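Local coordinates for protein acetylornithine aminotransferase (Aquifex aeolicus, PDB 2EH6) that transfers an amino group between N(2)-acetyl-L-ornithine and 2-oxoglutarate with the help of pyridoxal 5'-phosphate, a step of arginine biosynthesis, at residues P11-V15 with D24-Y30; K335-L341 with V370-I374. All blocks are in the same frame, centred on the assembly; numbering follows the deposited sequence.

Both interactions belong to the same outlying part of the chain, a mixed sheet and the helices beside it, with centres about 15 Å apart. Interaction 1 lies in the outermost strands that this subunit gives to the sheet, next to the second subunit; one backbone hydrogen bond and an aromatic pair cross it, while side-chain bonds brace the turn of 24-30. Interaction 2 joins the C-terminal ends of two helices of one subunit and works mainly through aliphatic contacts. Each has a buried side and a charged, solvent-facing side. They meet where Lys28 NZ lies 2.7 Å from Glu338 O, a probable hydrogen bond, and where Tyr30 CE2 packs 3.4 Å from Leu337 O.

Interaction 1: P11-V15 with D24-Y30; sequences PVKFV and DEEGKEY
Phe14 and Asp24 pair in the outermost strands that this subunit gives to a mixed beta sheet, where strand 12-18 runs antiparallel to strand 21-24 and a type I turn from Asp24 to Gly27 leads on to strand 29-32, a beta meander. The two form a non-hydrogen-bonded pair, their CA atoms 3.9 Å apart. Next to it, Glu25 N donates to Lys13 O at 2.8 Å, almost in line with the carbonyl bond but bent at the hydrogen (132°). On the buried side the rings of Phe14 and Tyr30 make a T-shaped stack, planes at 85°: the Phe14 edge is directed at the Tyr30 face, with CE1 3.6 Å from Tyr30 CD1. Val12 adds its CG2, which lies over one face of the Phe14 ring and 4.0 Å from Tyr30 CZ. Tyr67 of the second subunit meets Phe14 edge-to-face as well, and the sheet continues into that subunit through Lys13. Toward solvent, Lys13 lays its aliphatic chain against the Glu25 carboxylate while its NZ forms a salt bridge with Glu68 of the second subunit. A leucine in place of Tyr30 has neither ring face nor hydroxyl, so the Phe14 edge would probably lose its partner within the subunit and the Asp24 carboxylate be freer to turn. With CG between its backbone N and carbonyl carbon (chi1 68°), Asp24 turns its carboxylate back over the turn: OD1 accepts from Lys28 N at 3.0 Å and weakly from Glu26 N, and OD2 takes the Tyr30 hydroxyl at 2.6 Å, from above the carboxylate plane.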
loop_
_atom_site.group_PDB
_atom_site.type_symbol
_atom_site.label_atom_id
_atom_site.label_comp_id
_atom_site.label_asym_id
_atom_site.label_seq_id
_atom_site.Cartn_x
_atom_site.Cartn_y
_atom_site.Cartn_z
ATOM N N PRO A 11 -21.932 -10.130 8.283
ATOM C CA PRO A 11 -22.649 -9.118 9.064
ATOM C C PRO A 11 -22.295 -9.024 10.546
ATOM O O PRO A 11 -23.145 -9.252 11.408
ATOM C CB PRO A 11 -24.112 -9.494 8.835
ATOM C CG PRO A 11 -24.052 -10.987 8.788
ATOM C CD PRO A 11 -22.827 -11.248 7.925
ATOM N N VAL A 12 -21.041 -8.693 10.841
ATOM C CA VAL A 12 -20.602 -8.540 12.226
ATOM C C VAL A 12 -19.721 -7.301 12.305
ATOM O O VAL A 12 -18.830 -7.109 11.476
ATOM C CB VAL A 12 -19.817 -9.782 12.729
ATOM C CG1 VAL A 12 -18.543 -9.968 11.929
ATOM C CG2 VAL A 12 -19.497 -9.628 14.204
ATOM N N LYS A 13 -19.990 -6.451 13.292
ATOM C CA LYS A 13 -19.244 -5.217 13.474
ATOM C C LYS A 13 -18.394 -5.251 14.735
ATOM O O LYS A 13 -18.903 -5.086 15.846
ATOM C CB LYS A 13 -20.204 -4.025 13.540
ATOM C CG LYS A 13 -21.088 -3.845 12.310
ATOM C CD LYS A 13 -22.147 -2.775 12.560
ATOM C CE LYS A 13 -22.732 -2.226 11.262
ATOM N NZ LYS A 13 -23.930 -2.990 10.796
ATOM N N PHE A 14 -17.094 -5.464 14.566
ATOM C CA PHE A 14 -16.192 -5.507 15.705
ATOM C C PHE A 14 -15.849 -4.092 16.152
ATOM O O PHE A 14 -15.847 -3.160 15.354
ATOM C CB PHE A 14 -14.929 -6.299 15.346
ATOM C CG PHE A 14 -15.195 -7.756 15.071
ATOM C CD1 PHE A 14 -15.803 -8.561 16.040
ATOM C CD2 PHE A 14 -14.864 -8.325 13.841
ATOM C CE1 PHE A 14 -16.080 -9.910 15.787
ATOM C CE2 PHE A 14 -15.138 -9.672 13.578
ATOM C CZ PHE A 14 -15.746 -10.466 14.552
ATOM N N VAL A 15 -15.572 -3.923 17.439
ATOM C CA VAL A 15 -15.249 -2.601 17.943
ATOM C C VAL A 15 -14.006 -2.609 18.817
ATOM O O VAL A 15 -13.338 -1.584 18.970
ATOM C CB VAL A 15 -16.426 -2.019 18.771
ATOM C CG1 VAL A 15 -17.678 -1.921 17.905
ATOM C CG2 VAL A 15 -16.688 -2.892 19.977
ATOM N N ASP A 24 -17.993 -7.563 19.313
ATOM C CA ASP A 24 -18.753 -6.762 18.365
ATOM C C ASP A 24 -19.574 -5.673 19.057
ATOM O O ASP A 24 -19.501 -5.515 20.274
ATOM C CB ASP A 24 -19.654 -7.652 17.491
ATOM C CG ASP A 24 -20.794 -8.300 18.265
ATOM O OD1 ASP A 24 -21.060 -7.897 19.419
ATOM O OD2 ASP A 24 -21.439 -9.211 17.700
ATOM N N GLU A 25 -20.340 -4.915 18.276
ATOM C CA GLU A 25 -21.143 -3.808 18.791
ATOM C C GLU A 25 -22.177 -4.233 19.859
ATOM O O GLU A 25 -22.675 -3.419 20.628
ATOM C CB GLU A 25 -21.836 -3.128 17.614
ATOM C CG GLU A 25 -20.853 -2.469 16.644
ATOM C CD GLU A 25 -21.600 -1.492 15.762
ATOM O OE1 GLU A 25 -22.712 -1.801 15.356
ATOM O OE2 GLU A 25 -21.042 -0.434 15.456
ATOM N N GLU A 26 -22.545 -5.536 19.860
ATOM C CA GLU A 26 -23.475 -5.995 20.891
ATOM C C GLU A 26 -22.748 -6.550 22.121
ATOM O O GLU A 26 -23.349 -7.095 23.035
ATOM C CB GLU A 26 -24.399 -7.068 20.310
ATOM C CG GLU A 26 -24.989 -6.693 18.953
ATOM C CD GLU A 26 -25.749 -5.392 19.051
ATOM O OE1 GLU A 26 -26.324 -5.121 20.097
ATOM O OE2 GLU A 26 -25.824 -4.688 18.042
ATOM N N GLY A 27 -21.401 -6.445 22.097
ATOM C CA GLY A 27 -20.619 -6.918 23.237
ATOM C C GLY A 27 -20.385 -8.432 23.167
ATOM O O GLY A 27 -19.780 -9.043 24.038
ATOM N N LYS A 28 -20.876 -9.090 22.119
ATOM C CA LYS A 28 -20.665 -10.522 22.078
ATOM C C LYS A 28 -19.200 -10.829 21.810
ATOM O O LYS A 28 -18.500 -10.097 21.122
ATOM C CB LYS A 28 -21.533 -11.103 20.959
ATOM C CG LYS A 28 -21.188 -12.561 20.655
ATOM C CD LYS A 28 -22.071 -13.149 19.552
ATOM C CE LYS A 28 -22.384 -14.632 19.775
ATOM N NZ LYS A 28 -23.133 -15.155 18.634
ATOM N N GLU A 29 -18.746 -11.901 22.448
ATOM C CA GLU A 29 -17.345 -12.304 22.422
ATOM C C GLU A 29 -17.070 -13.387 21.389
ATOM O O GLU A 29 -17.849 -14.323 21.251
ATOM C CB GLU A 29 -16.952 -12.802 23.811
ATOM C CG GLU A 29 -15.485 -13.132 23.984
ATOM C CD GLU A 29 -15.182 -13.587 25.394
ATOM O OE1 GLU A 29 -15.619 -14.697 25.763
ATOM O OE2 GLU A 29 -14.520 -12.832 26.133
ATOM N N TYR A 30 -15.956 -13.256 20.667
ATOM C CA TYR A 30 -15.584 -14.237 19.650
ATOM C C TYR A 30 -14.124 -14.672 19.764
ATOM O O TYR A 30 -13.234 -13.836 19.923
ATOM C CB TYR A 30 -15.788 -13.670 18.239
ATOM C CG TYR A 30 -17.174 -13.160 17.942
ATOM C CD1 TYR A 30 -17.569 -11.883 18.337
ATOM C CD2 TYR A 30 -18.085 -13.944 17.234
ATOM C CE1 TYR A 30 -18.829 -11.397 18.028
ATOM C CE2 TYR A 30 -19.347 -13.467 16.923
ATOM C CZ TYR A 30 -19.712 -12.194 17.319
ATOM O OH TYR A 30 -20.954 -11.714 16.986
#

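Interaction 2: K335-L341 with V370-I374; sequences KALEKGL and VLREI
Val370 and Ile374, one helical turn apart, direct their side chains from helix 361-374 at the end of helix 330-338 and the residues that follow it. A chi1 of 170° swings Val370 CG1 out from its helix to reach between three residues. It lies 3.8 Å from Leu341 CD2, 4.0 Å from Lys339 CB, and against the CA of Ala336. The side chains of Leu341 and Val370 lie alongside one another, pointing opposite ways, so that Leu341 CD2 touches both CB and CG1 of the valine. The same leucine methyl comes within 4.4 Å of Leu371 CD2 on the buried side, where Leu341 also packs on Phe33 and Leu31.

Ile374 divides its branches. With chi1 at 68°, its CG1 carries CD1 to Ala336 CB, 3.8 Å away, while CG2 faces the side chains of two lysines. Lys335 meets this methyl with its CB, and Lys339 lies antiparallel to the isoleucine side chain, bringing CE to 4.1 Å from CG2. The chain of Lys339 thus serves as an apolar strip along the exposed side. It crosses the side chain of Glu373 nearly perpendicularly, with NZ 4.2 Å from Glu373 CB; NZ is 5.2 Å from Glu373 OE1, so any attraction there is probably long-range.

The small side chain of Ala336 probably lets Val370 and Ile374 come close to its helix. Just beyond, the chain leaves the helix through Gly340, whose positive phi lets Leu341 N return to Ala336 O at 2.9 Å and Gly340 N to Leu337 O. This is a Schellman motif; it ends helix 330-338 and turns Leu341 into strand 341-346, beside the packed C-terminal helix.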
loop_
_atom_site.group_PDB
_atom_site.type_symbol
_atom_site.label_atom_id
_atom_site.label_comp_id
_atom_site.label_asym_id
_atom_site.label_seq_id
_atom_site.Cartn_x
_atom_site.Cartn_y
_atom_site.Cartn_z
ATOM N N LYS A 335 -22.363 -20.520 11.110
ATOM C CA LYS A 335 -22.692 -21.313 12.288
ATOM C C LYS A 335 -21.635 -21.141 13.370
ATOM O O LYS A 335 -21.960 -21.015 14.551
ATOM C CB LYS A 335 -22.826 -22.792 11.914
ATOM C CG LYS A 335 -24.037 -23.093 11.037
ATOM C CD LYS A 335 -24.070 -24.543 10.578
ATOM C CE LYS A 335 -25.304 -24.818 9.720
ATOM N NZ LYS A 335 -25.331 -26.210 9.183
ATOM N N ALA A 336 -20.367 -21.134 12.969
ATOM C CA ALA A 336 -19.283 -20.967 13.929
ATOM C C ALA A 336 -19.366 -19.566 14.530
ATOM O O ALA A 336 -19.177 -19.373 15.736
ATOM C CB ALA A 336 -17.933 -21.173 13.242
ATOM N N LEU A 337 -19.655 -18.590 13.677
ATOM C CA LEU A 337 -19.773 -17.204 14.107
ATOM C C LEU A 337 -20.820 -17.101 15.213
ATOM O O LEU A 337 -20.576 -16.517 16.269
ATOM C CB LEU A 337 -20.180 -16.329 12.920
ATOM C CG LEU A 337 -20.371 -14.830 13.166
ATOM C CD1 LEU A 337 -19.056 -14.200 13.588
ATOM C CD2 LEU A 337 -20.890 -14.172 11.894
ATOM N N GLU A 338 -21.988 -17.679 14.956
ATOM C CA GLU A 338 -23.082 -17.662 15.914
ATOM C C GLU A 338 -22.643 -18.269 17.245
ATOM O O GLU A 338 -23.114 -17.859 18.306
ATOM C CB GLU A 338 -24.277 -18.430 15.342
ATOM C CG GLU A 338 -25.577 -18.286 16.119
ATOM C CD GLU A 338 -25.571 -19.047 17.430
ATOM O OE1 GLU A 338 -25.363 -20.281 17.404
ATOM O OE2 GLU A 338 -25.781 -18.415 18.489
ATOM N N LYS A 339 -21.729 -19.235 17.193
ATOM C CA LYS A 339 -21.249 -19.879 18.409
ATOM C C LYS A 339 -20.000 -19.231 19.001
ATOM O O LYS A 339 -19.301 -19.843 19.805
ATOM C CB LYS A 339 -20.988 -21.366 18.159
ATOM C CG LYS A 339 -22.213 -22.126 17.670
ATOM C CD LYS A 339 -22.223 -23.559 18.175
ATOM C CE LYS A 339 -23.512 -24.265 17.779
ATOM N NZ LYS A 339 -23.819 -25.403 18.690
ATOM N N GLY A 340 -19.722 -17.994 18.602
ATOM C CA GLY A 340 -18.569 -17.286 19.134
ATOM C C GLY A 340 -17.202 -17.710 18.618
ATOM O O GLY A 340 -16.203 -17.592 19.334
ATOM N N LEU A 341 -17.150 -18.207 17.386
ATOM C CA LEU A 341 -15.880 -18.624 16.791
ATOM C C LEU A 341 -15.737 -18.068 15.384
ATOM O O LEU A 341 -16.622 -18.249 14.542
ATOM C CB LEU A 341 -15.764 -20.152 16.728
ATOM C CG LEU A 341 -14.485 -20.642 16.025
ATOM C CD1 LEU A 341 -13.277 -20.309 16.894
ATOM C CD2 LEU A 341 -14.555 -22.140 15.767
ATOM N N VAL A 370 -16.352 -26.356 19.173
ATOM C CA VAL A 370 -17.322 -25.698 18.306
ATOM C C VAL A 370 -17.378 -26.388 16.948
ATOM O O VAL A 370 -18.455 -26.601 16.388
ATOM C CB VAL A 370 -16.964 -24.215 18.097
ATOM C CG1 VAL A 370 -17.840 -23.614 17.008
ATOM C CG2 VAL A 370 -17.145 -23.454 19.404
ATOM N N LEU A 371 -16.210 -26.732 16.418
ATOM C CA LEU A 371 -16.127 -27.407 15.130
ATOM C C LEU A 371 -16.815 -28.768 15.187
ATOM O O LEU A 371 -17.546 -29.148 14.270
ATOM C CB LEU A 371 -14.661 -27.579 14.725
ATOM C CG LEU A 371 -13.931 -26.284 14.371
ATOM C CD1 LEU A 371 -12.460 -26.574 14.106
ATOM C CD2 LEU A 371 -14.580 -25.658 13.150
ATOM N N ARG A 372 -16.574 -29.501 16.270
ATOM C CA ARG A 372 -17.177 -30.816 16.442
ATOM C C ARG A 372 -18.698 -30.692 16.425
ATOM O O ARG A 372 -19.395 -31.534 15.856
ATOM C CB ARG A 372 -16.716 -31.440 17.766
ATOM C CG ARG A 372 -17.215 -32.868 18.003
ATOM C CD ARG A 372 -16.581 -33.473 19.249
ATOM N NE ARG A 372 -16.849 -34.908 19.394
ATOM C CZ ARG A 372 -17.987 -35.432 19.848
ATOM N NH1 ARG A 372 -18.994 -34.648 20.212
ATOM N NH2 ARG A 372 -18.114 -36.750 19.952
ATOM N N GLU A 373 -19.213 -29.630 17.036
ATOM C CA GLU A 373 -20.654 -29.419 17.096
ATOM C C GLU A 373 -21.311 -28.917 15.812
ATOM O O GLU A 373 -22.514 -29.098 15.629
ATOM C CB GLU A 373 -20.999 -28.462 18.243
ATOM C CG GLU A 373 -20.745 -29.034 19.628
ATOM C CD GLU A 373 -21.505 -30.334 19.877
ATOM O OE1 GLU A 373 -22.754 -30.322 19.804
ATOM O OE2 GLU A 373 -20.851 -31.367 20.144
ATOM N N ILE A 374 -20.543 -28.300 14.918
ATOM C CA ILE A 374 -21.133 -27.777 13.686
ATOM C C ILE A 374 -20.834 -28.565 12.415
ATOM O O ILE A 374 -21.654 -28.604 11.500
ATOM C CB ILE A 374 -20.714 -26.303 13.438
ATOM C CG1 ILE A 374 -19.223 -26.222 13.119
ATOM C CG2 ILE A 374 -21.051 -25.455 14.659
ATOM C CD1 ILE A 374 -18.747 -24.818 12.779
#